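Local coordinates for phosphotriesterase family protein (Listeria monocytogenes serotype 4b str. H7858, PDB 3PNZ), which probably hydrolyses phosphorylated sugar lactones at a two-zinc centre, using an amidohydrolase fold, at residues A[22-27]-A[270-275]; A[49-54]-A[277-282]. All blocks are in the same frame, centred on the assembly; numbering follows the deposited sequence.

Contact 1. Residues A[22-27]-A[270-275]; sequences HEHIVC and SGDTAR. With ZN (zinc ion), chain I; PO4 (phosphate ion), chain L.
Asp272 OD1 sits at the edges of two imidazole rings, near the plane of His22 and in the plane of His24. The carboxylate is turned 84° from the His22 ring and 46° from the His24 ring. Outside these segments, His215 meets the His22 ring edge-to-face, and Tyr71 packs against the His24 ring at a slant. This is the His-X-His motif of the amidohydrolase TIM barrel. It ends the first barrel strand and faces the aspartate that follows the last one. A zinc ion joins the three side chains. It is bound by His22 NE2 at 2.1 Å and by His24 NE2 at 2.1 Å. Asp272 OD1 is a longer ligand, 2.5 Å from the zinc. Carboxylated Lys154 belongs to the same site. The far nitrogens of both rings bond to His185 (from His22 ND1) and Thr67 (from His24 ND1). Each ring is thus held through both nitrogens.

Glu23, between the two histidines, does not bind the zinc; it bonds to the backbone and hydroxyls of the facing loop. Its chain bends at chi2 (-67°), which brings the carboxylate round to residues 270-273. Four protein donors and one water grip it, and they probably favour its ionised form. OE1 takes Thr273 N and Thr273 OG1 from opposite faces of the carboxylate, with Thr273 OG1 at 2.6 Å from Glu23 OE1. OE2 takes Gly271 N on its syn side and Ser270 OG on its anti side, with Ser270 OG 2.6 Å from Glu23 OE2. Ser270 OG also accepts from His22 N at 2.9 Å. These bonds tie Glu23 to the residues on either side of Asp272 and probably help position it. Further along, Arg275 NE donates to O1 of a bound phosphate at 3.0 Å.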
ATOM      1  N   HIS A  22      -3.866   2.003   1.487  1.00 19.09           N
ATOM      2  CA  HIS A  22      -3.018   1.906   0.297  1.00 19.40           C
ATOM      3  C   HIS A  22      -3.289   3.072  -0.645  1.00 20.49           C
ATOM      4  O   HIS A  22      -4.279   3.066  -1.375  1.00 19.50           O
ATOM      5  CB  HIS A  22      -3.246   0.584  -0.453  1.00 19.13           C
ATOM      6  CG  HIS A  22      -2.356   0.405  -1.647  1.00 18.88           C
ATOM      7  ND1 HIS A  22      -1.415  -0.599  -1.727  1.00 23.48           N
ATOM      8  CD2 HIS A  22      -2.247   1.111  -2.798  1.00 21.77           C
ATOM      9  CE1 HIS A  22      -0.774  -0.511  -2.879  1.00 23.94           C
ATOM     10  NE2 HIS A  22      -1.259   0.518  -3.547  1.00 20.43           N
ATOM     11  N   GLU A  23      -2.419   4.079  -0.618  1.00 18.37           N
ATOM     12  CA  GLU A  23      -2.589   5.241  -1.483  1.00 18.21           C
ATOM     13  C   GLU A  23      -1.280   5.690  -2.105  1.00 18.87           C
ATOM     14  O   GLU A  23      -0.213   5.181  -1.772  1.00 20.73           O
ATOM     15  CB  GLU A  23      -3.190   6.422  -0.707  1.00 19.55           C
ATOM     16  CG  GLU A  23      -4.553   6.144  -0.078  1.00 19.66           C
ATOM     17  CD  GLU A  23      -5.652   5.934  -1.115  1.00 22.34           C
ATOM     18  OE1 GLU A  23      -5.475   6.369  -2.275  1.00 22.05           O
ATOM     19  OE2 GLU A  23      -6.699   5.351  -0.757  1.00 20.82           O
ATOM     20  N   HIS A  24      -1.380   6.651  -3.020  1.00 18.89           N
ATOM     21  CA  HIS A  24      -0.215   7.385  -3.526  1.00 20.16           C
ATOM     22  C   HIS A  24      -0.528   8.863  -3.425  1.00 19.25           C
ATOM     23  O   HIS A  24      -1.680   9.255  -3.528  1.00 21.56           O
ATOM     24  CB  HIS A  24       0.108   6.978  -4.962  1.00 20.26           C
ATOM     25  CG  HIS A  24       0.368   5.514  -5.097  1.00 20.63           C
ATOM     26  ND1 HIS A  24       1.604   4.957  -4.859  1.00 19.19           N
ATOM     27  CD2 HIS A  24      -0.467   4.483  -5.366  1.00 20.47           C
ATOM     28  CE1 HIS A  24       1.531   3.647  -5.009  1.00 24.23           C
ATOM     29  NE2 HIS A  24       0.283   3.334  -5.311  1.00 21.76           N
ATOM     30  N   ILE A  25       0.492   9.683  -3.181  1.00 20.58           N
ATOM     31  CA  ILE A  25       0.248  11.089  -2.867  1.00 20.42           C
ATOM     32  C   ILE A  25       1.016  12.024  -3.797  1.00 22.12           C
ATOM     33  O   ILE A  25       0.423  12.846  -4.503  1.00 23.56           O
ATOM     34  CB  ILE A  25       0.607  11.394  -1.400  1.00 22.17           C
ATOM     35  CG1 ILE A  25      -0.161  10.458  -0.473  1.00 21.77           C
ATOM     36  CG2 ILE A  25       0.278  12.849  -1.069  1.00 21.67           C
ATOM     37  CD1 ILE A  25       0.296  10.529   0.990  1.00 21.85           C
ATOM     38  N   VAL A  26       2.334  11.892  -3.801  1.00 23.02           N
ATOM     39  CA  VAL A  26       3.172  12.604  -4.760  1.00 22.66           C
ATOM     40  C   VAL A  26       4.195  11.622  -5.298  1.00 24.35           C
ATOM     41  O   VAL A  26       5.010  11.082  -4.543  1.00 25.54           O
ATOM     42  CB  VAL A  26       3.919  13.799  -4.108  1.00 22.17           C
ATOM     43  CG1 VAL A  26       4.697  14.583  -5.165  1.00 23.20           C
ATOM     44  CG2 VAL A  26       2.939  14.708  -3.387  1.00 23.11           C
ATOM     45  N   CYS A  27       4.154  11.370  -6.602  1.00 23.31           N
ATOM     46  CA  CYS A  27       5.062  10.396  -7.184  1.00 23.83           C
ATOM     47  C   CYS A  27       5.210  10.598  -8.680  1.00 26.37           C
ATOM     48  O   CYS A  27       4.265  11.001  -9.361  1.00 25.91           O
ATOM     49  CB  CYS A  27       4.601   8.966  -6.876  1.00 23.76           C
ATOM     50  SG  CYS A  27       2.877   8.622  -7.314  1.00 28.55           S
ATOM     51  N   SER A 270      -9.054   0.901   0.740  1.00 17.46           N
ATOM     52  CA  SER A 270      -8.435   2.124   0.244  1.00 17.16           C
ATOM     53  C   SER A 270      -8.822   2.333  -1.221  1.00 19.59           C
ATOM     54  O   SER A 270      -9.619   1.568  -1.766  1.00 17.74           O
ATOM     55  CB  SER A 270      -6.916   2.058   0.405  1.00 17.71           C
ATOM     56  OG  SER A 270      -6.408   3.297   0.884  1.00 20.00           O
ATOM     57  N   GLY A 271      -8.261   3.362  -1.848  1.00 19.75           N
ATOM     58  CA  GLY A 271      -8.622   3.720  -3.210  1.00 19.86           C
ATOM     59  C   GLY A 271      -7.486   3.636  -4.205  1.00 21.89           C
ATOM     60  O   GLY A 271      -7.694   3.813  -5.412  1.00 22.14           O
ATOM     61  N   ASP A 272      -6.278   3.376  -3.709  1.00 20.07           N
ATOM     62  CA  ASP A 272      -5.107   3.274  -4.568  1.00 20.42           C
ATOM     63  C   ASP A 272      -5.127   4.387  -5.604  1.00 23.80           C
ATOM     64  O   ASP A 272      -5.096   4.139  -6.813  1.00 23.65           O
ATOM     65  CB  ASP A 272      -5.047   1.903  -5.240  1.00 21.14           C
ATOM     66  CG  ASP A 272      -3.742   1.670  -5.953  1.00 23.69           C
ATOM     67  OD1 ASP A 272      -2.770   2.403  -5.670  1.00 23.73           O
ATOM     68  OD2 ASP A 272      -3.681   0.757  -6.805  1.00 26.68           O
ATOM     69  N   THR A 273      -5.173   5.618  -5.106  1.00 23.12           N
ATOM     70  CA  THR A 273      -5.411   6.808  -5.921  1.00 22.39           C
ATOM     71  C   THR A 273      -4.127   7.241  -6.620  1.00 25.66           C
ATOM     72  O   THR A 273      -3.337   8.015  -6.083  1.00 26.45           O
ATOM     73  CB  THR A 273      -5.976   7.939  -5.043  1.00 23.47           C
ATOM     74  OG1 THR A 273      -6.964   7.396  -4.158  1.00 24.57           O
ATOM     75  CG2 THR A 273      -6.618   9.022  -5.884  1.00 24.63           C
ATOM     76  N   ALA A 274      -3.915   6.730  -7.825  1.00 20.56           N
ATOM     77  CA  ALA A 274      -2.603   6.826  -8.450  1.00 21.87           C
ATOM     78  C   ALA A 274      -2.572   7.705  -9.692  1.00 22.72           C
ATOM     79  O   ALA A 274      -1.544   7.791 -10.355  1.00 24.55           O
ATOM     80  CB  ALA A 274      -2.084   5.433  -8.785  1.00 24.16           C
ATOM     81  N   ARG A 275      -3.693   8.345 -10.003  1.00 22.82           N
ATOM     82  CA  ARG A 275      -3.823   9.109 -11.247  1.00 20.81           C
ATOM     83  C   ARG A 275      -4.307  10.533 -11.018  1.00 21.44           C
ATOM     84  O   ARG A 275      -5.092  10.791 -10.107  1.00 21.28           O
ATOM     85  CB  ARG A 275      -4.811   8.409 -12.191  1.00 22.35           C
ATOM     86  CG  ARG A 275      -4.279   7.145 -12.824  1.00 21.02           C
ATOM     87  CD  ARG A 275      -5.354   6.486 -13.687  1.00 21.98           C
ATOM     88  NE  ARG A 275      -4.861   5.285 -14.343  1.00 23.84           N
ATOM     89  CZ  ARG A 275      -4.300   5.280 -15.545  1.00 25.88           C
ATOM     90  NH1 ARG A 275      -4.152   6.421 -16.207  1.00 25.88           N
ATOM     91  NH2 ARG A 275      -3.873   4.145 -16.076  1.00 27.26           N
TER
HETATM   92 ZN    ZN I 333      -0.536   1.399  -5.342  0.63 26.47          ZN
HETATM   93  P   PO4 L 336      -5.299   2.027 -12.103  1.00 29.19           P
HETATM   94  O1  PO4 L 336      -5.443   2.498 -13.526  1.00 28.97           O
HETATM   95  O2  PO4 L 336      -4.155   2.781 -11.461  1.00 31.08           O
HETATM   96  O3  PO4 L 336      -6.561   2.332 -11.330  1.00 26.74           O
HETATM   97  O4  PO4 L 336      -5.002   0.542 -12.058  1.00 29.84           O
HETATM   98  O   HOH W   1      -8.911   6.899  -1.705  1.00 30.22           O

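Contact 2. Residues A[49-54]-A[277-282]; sequences QLDVQD and TYYKHY. With PO4 (phosphate ion), chain L.
Asp51 is the buried, tightly held part of this contact. Its two oxygens accept from successive backbone amides, each through the syn lone pair. Lys280 N is 3.0 Å from Asp51 OD1, and His281 N is 2.9 Å from Asp51 OD2. OD1 also receives Leu288 N, so the carboxylate takes three amides, two successive ones and one from further along the chain. The Tyr279 ring lies beside Asp51, and its OH bonds to His24 O. The helix bearing Asp51, 45-57, follows the first strand of the TIM barrel. Residues 277-282 come after the last strand and run into the short, weakly bonded helix 280-283. The contact thus joins the first and last beta-alpha units, where the barrel closes. His281 leads to the looser, more exposed side. Leu50 CB lies over one face of its ring in a CH-pi contact, 3.6 Å from the centroid, and Lys280 CG lies over the opposite face. At the edge, His281 NE2 donates to Asp54 OD2 at 2.8 Å, with the oxygen only 4° out of the ring plane. Lys280 runs out fully extended to a salt bridge with Glu289. Beyond this a water bridges the two segments, accepting from Lys280 NZ at 2.9 Å and donating to Asp54 OD1 at 2.9 Å.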
ATOM      1  N   GLN A  49      -1.901  18.020  -1.953  1.00 23.34           N
ATOM      2  CA  GLN A  49      -2.220  18.478  -0.606  1.00 24.47           C
ATOM      3  C   GLN A  49      -3.697  18.835  -0.433  1.00 21.17           C
ATOM      4  O   GLN A  49      -4.290  18.581   0.616  1.00 24.55           O
ATOM      5  CB  GLN A  49      -1.325  19.657  -0.209  1.00 23.86           C
ATOM      6  CG  GLN A  49      -1.668  20.221   1.152  1.00 22.99           C
ATOM      7  CD  GLN A  49      -0.610  21.178   1.667  1.00 28.43           C
ATOM      8  OE1 GLN A  49       0.558  21.101   1.274  1.00 27.69           O
ATOM      9  NE2 GLN A  49      -1.012  22.081   2.552  1.00 28.82           N
ATOM     10  N   LEU A  50      -4.303  19.422  -1.458  1.00 21.14           N
ATOM     11  CA  LEU A  50      -5.713  19.778  -1.367  1.00 23.68           C
ATOM     12  C   LEU A  50      -6.596  18.542  -1.154  1.00 22.87           C
ATOM     13  O   LEU A  50      -7.557  18.593  -0.385  1.00 23.98           O
ATOM     14  CB  LEU A  50      -6.152  20.575  -2.592  1.00 25.86           C
ATOM     15  CG  LEU A  50      -5.550  21.981  -2.669  1.00 29.04           C
ATOM     16  CD1 LEU A  50      -5.761  22.605  -4.046  1.00 28.82           C
ATOM     17  CD2 LEU A  50      -6.137  22.859  -1.582  1.00 31.81           C
ATOM     18  N   ASP A  51      -6.269  17.431  -1.817  1.00 24.52           N
ATOM     19  CA  ASP A  51      -7.006  16.188  -1.579  1.00 23.35           C
ATOM     20  C   ASP A  51      -6.766  15.642  -0.165  1.00 21.20           C
ATOM     21  O   ASP A  51      -7.699  15.223   0.519  1.00 22.82           O
ATOM     22  CB  ASP A  51      -6.652  15.119  -2.617  1.00 22.05           C
ATOM     23  CG  ASP A  51      -7.487  15.238  -3.892  1.00 25.02           C
ATOM     24  OD1 ASP A  51      -8.358  14.363  -4.132  1.00 23.65           O
ATOM     25  OD2 ASP A  51      -7.267  16.204  -4.653  1.00 24.00           O
ATOM     26  N   VAL A  52      -5.514  15.635   0.268  1.00 21.97           N
ATOM     27  CA  VAL A  52      -5.204  15.172   1.618  1.00 20.37           C
ATOM     28  C   VAL A  52      -5.943  16.033   2.651  1.00 21.33           C
ATOM     29  O   VAL A  52      -6.453  15.529   3.657  1.00 21.91           O
ATOM     30  CB  VAL A  52      -3.682  15.169   1.880  1.00 23.78           C
ATOM     31  CG1 VAL A  52      -3.382  14.786   3.333  1.00 24.90           C
ATOM     32  CG2 VAL A  52      -2.990  14.215   0.922  1.00 23.83           C
ATOM     33  N   GLN A  53      -6.025  17.334   2.390  1.00 25.67           N
ATOM     34  CA  GLN A  53      -6.776  18.224   3.274  1.00 22.86           C
ATOM     35  C   GLN A  53      -8.272  17.885   3.304  1.00 25.00           C
ATOM     36  O   GLN A  53      -8.907  17.977   4.350  1.00 22.06           O
ATOM     37  CB  GLN A  53      -6.557  19.691   2.891  1.00 25.14           C
ATOM     38  CG  GLN A  53      -7.134  20.692   3.890  1.00 26.10           C
ATOM     39  CD  GLN A  53      -6.452  20.615   5.251  1.00 26.79           C
ATOM     40  OE1 GLN A  53      -5.241  20.813   5.366  1.00 28.88           O
ATOM     41  NE2 GLN A  53      -7.225  20.317   6.281  1.00 24.20           N
ATOM     42  N   ASP A  54      -8.840  17.488   2.163  1.00 23.07           N
ATOM     43  CA  ASP A  54     -10.229  17.036   2.149  1.00 21.51           C
ATOM     44  C   ASP A  54     -10.415  15.848   3.093  1.00 21.78           C
ATOM     45  O   ASP A  54     -11.396  15.770   3.833  1.00 23.86           O
ATOM     46  CB  ASP A  54     -10.660  16.626   0.740  1.00 24.06           C
ATOM     47  CG  ASP A  54     -10.845  17.809  -0.191  1.00 28.80           C
ATOM     48  OD1 ASP A  54     -11.100  18.932   0.300  1.00 29.23           O
ATOM     49  OD2 ASP A  54     -10.745  17.608  -1.422  1.00 28.36           O
ATOM     50  N   THR A 277      -6.416  11.915 -12.861  1.00 22.79           N
ATOM     51  CA  THR A 277      -7.854  11.818 -13.100  1.00 23.63           C
ATOM     52  C   THR A 277      -8.606  11.196 -11.927  1.00 23.61           C
ATOM     53  O   THR A 277      -9.836  11.171 -11.925  1.00 24.55           O
ATOM     54  CB  THR A 277      -8.166  11.013 -14.376  1.00 22.99           C
ATOM     55  OG1 THR A 277      -7.477   9.759 -14.331  1.00 22.82           O
ATOM     56  CG2 THR A 277      -7.727  11.789 -15.624  1.00 22.98           C
ATOM     57  N   TYR A 278      -7.870  10.706 -10.930  1.00 20.11           N
ATOM     58  CA  TYR A 278      -8.490  10.158  -9.730  1.00 22.45           C
ATOM     59  C   TYR A 278      -8.534  11.190  -8.603  1.00 21.83           C
ATOM     60  O   TYR A 278      -9.381  11.113  -7.710  1.00 23.00           O
ATOM     61  CB  TYR A 278      -7.719   8.944  -9.237  1.00 20.27           C
ATOM     62  CG  TYR A 278      -7.852   7.682 -10.061  1.00 22.72           C
ATOM     63  CD1 TYR A 278      -8.761   7.589 -11.115  1.00 25.88           C
ATOM     64  CD2 TYR A 278      -7.055   6.577  -9.784  1.00 23.74           C
ATOM     65  CE1 TYR A 278      -8.871   6.419 -11.864  1.00 24.13           C
ATOM     66  CE2 TYR A 278      -7.159   5.405 -10.524  1.00 23.31           C
ATOM     67  CZ  TYR A 278      -8.069   5.334 -11.561  1.00 24.40           C
ATOM     68  OH  TYR A 278      -8.177   4.169 -12.295  1.00 24.33           O
ATOM     69  N   TYR A 279      -7.601  12.137  -8.627  1.00 21.50           N
ATOM     70  CA  TYR A 279      -7.559  13.201  -7.632  1.00 23.19           C
ATOM     71  C   TYR A 279      -8.579  14.284  -7.954  1.00 25.83           C
ATOM     72  O   TYR A 279      -8.731  14.689  -9.109  1.00 24.29           O
ATOM     73  CB  TYR A 279      -6.156  13.805  -7.561  1.00 22.37           C
ATOM     74  CG  TYR A 279      -5.284  13.190  -6.489  1.00 22.01           C
ATOM     75  CD1 TYR A 279      -4.762  11.902  -6.632  1.00 21.68           C
ATOM     76  CD2 TYR A 279      -4.975  13.899  -5.338  1.00 22.41           C
ATOM     77  CE1 TYR A 279      -3.962  11.336  -5.639  1.00 21.53           C
ATOM     78  CE2 TYR A 279      -4.186  13.350  -4.349  1.00 21.51           C
ATOM     79  CZ  TYR A 279      -3.675  12.078  -4.501  1.00 23.37           C
ATOM     80  OH  TYR A 279      -2.895  11.560  -3.492  1.00 22.96           O
ATOM     81  N   LYS A 280      -9.283  14.742  -6.926  1.00 21.17           N
ATOM     82  CA  LYS A 280     -10.253  15.807  -7.078  1.00 24.17           C
ATOM     83  C   LYS A 280      -9.564  17.075  -7.580  1.00 25.12           C
ATOM     84  O   LYS A 280     -10.046  17.745  -8.499  1.00 24.97           O
ATOM     85  CB  LYS A 280     -10.948  16.069  -5.742  1.00 24.26           C
ATOM     86  CG  LYS A 280     -12.044  17.120  -5.798  1.00 24.55           C
ATOM     87  CD  LYS A 280     -12.710  17.294  -4.443  1.00 27.43           C
ATOM     88  CE  LYS A 280     -13.855  18.298  -4.509  1.00 31.12           C
ATOM     89  NZ  LYS A 280     -14.453  18.536  -3.159  1.00 29.95           N
ATOM     90  N   HIS A 281      -8.414  17.390  -6.996  1.00 25.25           N
ATOM     91  CA  HIS A 281      -7.783  18.681  -7.265  1.00 23.72           C
ATOM     92  C   HIS A 281      -6.727  18.669  -8.367  1.00 24.96           C
ATOM     93  O   HIS A 281      -6.055  19.673  -8.604  1.00 26.40           O
ATOM     94  CB  HIS A 281      -7.263  19.295  -5.959  1.00 22.93           C
ATOM     95  CG  HIS A 281      -8.347  19.531  -4.958  1.00 26.28           C
ATOM     96  ND1 HIS A 281      -9.140  20.659  -4.976  1.00 28.75           N
ATOM     97  CD2 HIS A 281      -8.807  18.764  -3.942  1.00 23.02           C
ATOM     98  CE1 HIS A 281     -10.027  20.587  -4.000  1.00 29.70           C
ATOM     99  NE2 HIS A 281      -9.846  19.446  -3.358  1.00 28.93           N
ATOM    100  N   TYR A 282      -6.577  17.534  -9.042  1.00 23.49           N
ATOM    101  CA  TYR A 282      -5.857  17.520 -10.307  1.00 21.95           C
ATOM    102  C   TYR A 282      -6.911  17.474 -11.413  1.00 25.38           C
ATOM    103  O   TYR A 282      -7.225  18.492 -12.018  1.00 28.36           O
ATOM    104  CB  TYR A 282      -4.947  16.300 -10.440  1.00 24.45           C
ATOM    105  CG  TYR A 282      -3.631  16.268  -9.664  1.00 24.91           C
ATOM    106  CD1 TYR A 282      -2.431  16.612 -10.281  1.00 24.75           C
ATOM    107  CD2 TYR A 282      -3.576  15.790  -8.354  1.00 25.99           C
ATOM    108  CE1 TYR A 282      -1.213  16.531  -9.598  1.00 25.60           C
ATOM    109  CE2 TYR A 282      -2.355  15.699  -7.661  1.00 25.09           C
ATOM    110  CZ  TYR A 282      -1.184  16.073  -8.296  1.00 26.85           C
ATOM    111  OH  TYR A 282       0.026  15.978  -7.641  1.00 25.63           O
TER
HETATM  112  P   PO4 L 336      -5.299   2.027 -12.103  1.00 29.19           P
HETATM  113  O1  PO4 L 336      -5.443   2.498 -13.526  1.00 28.97           O
HETATM  114  O2  PO4 L 336      -4.155   2.781 -11.461  1.00 31.08           O
HETATM  115  O3  PO4 L 336      -6.561   2.332 -11.330  1.00 26.74           O
HETATM  116  O4  PO4 L 336      -5.002   0.542 -12.058  1.00 29.84           O
HETATM  117  O   HOH W   2     -12.646  20.277  -1.727  1.00 30.37           O

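In the fold
Contact 1 is core and contact 2 lies further out, with centres about 10 Å apart. Both join an early part of the barrel to the stretch after its last strand. In contact 1 the chemistry is zinc coordination and a buried carboxylate bonded to the loop. In contact 2 an aspartate again collects backbone amides, but the rest is a histidine-carboxylate hydrogen bond, a CH-pi contact and water. The two meet directly: Tyr279 OH probably hydrogen-bonds to His24 O at 2.6 Å, and Tyr278 packs on Thr273. Arg275 of contact 1 and Tyr278 of contact 2 both hold the phosphate, probably from the crystallisation liquor but consistent with a site for a phosphorylated substrate.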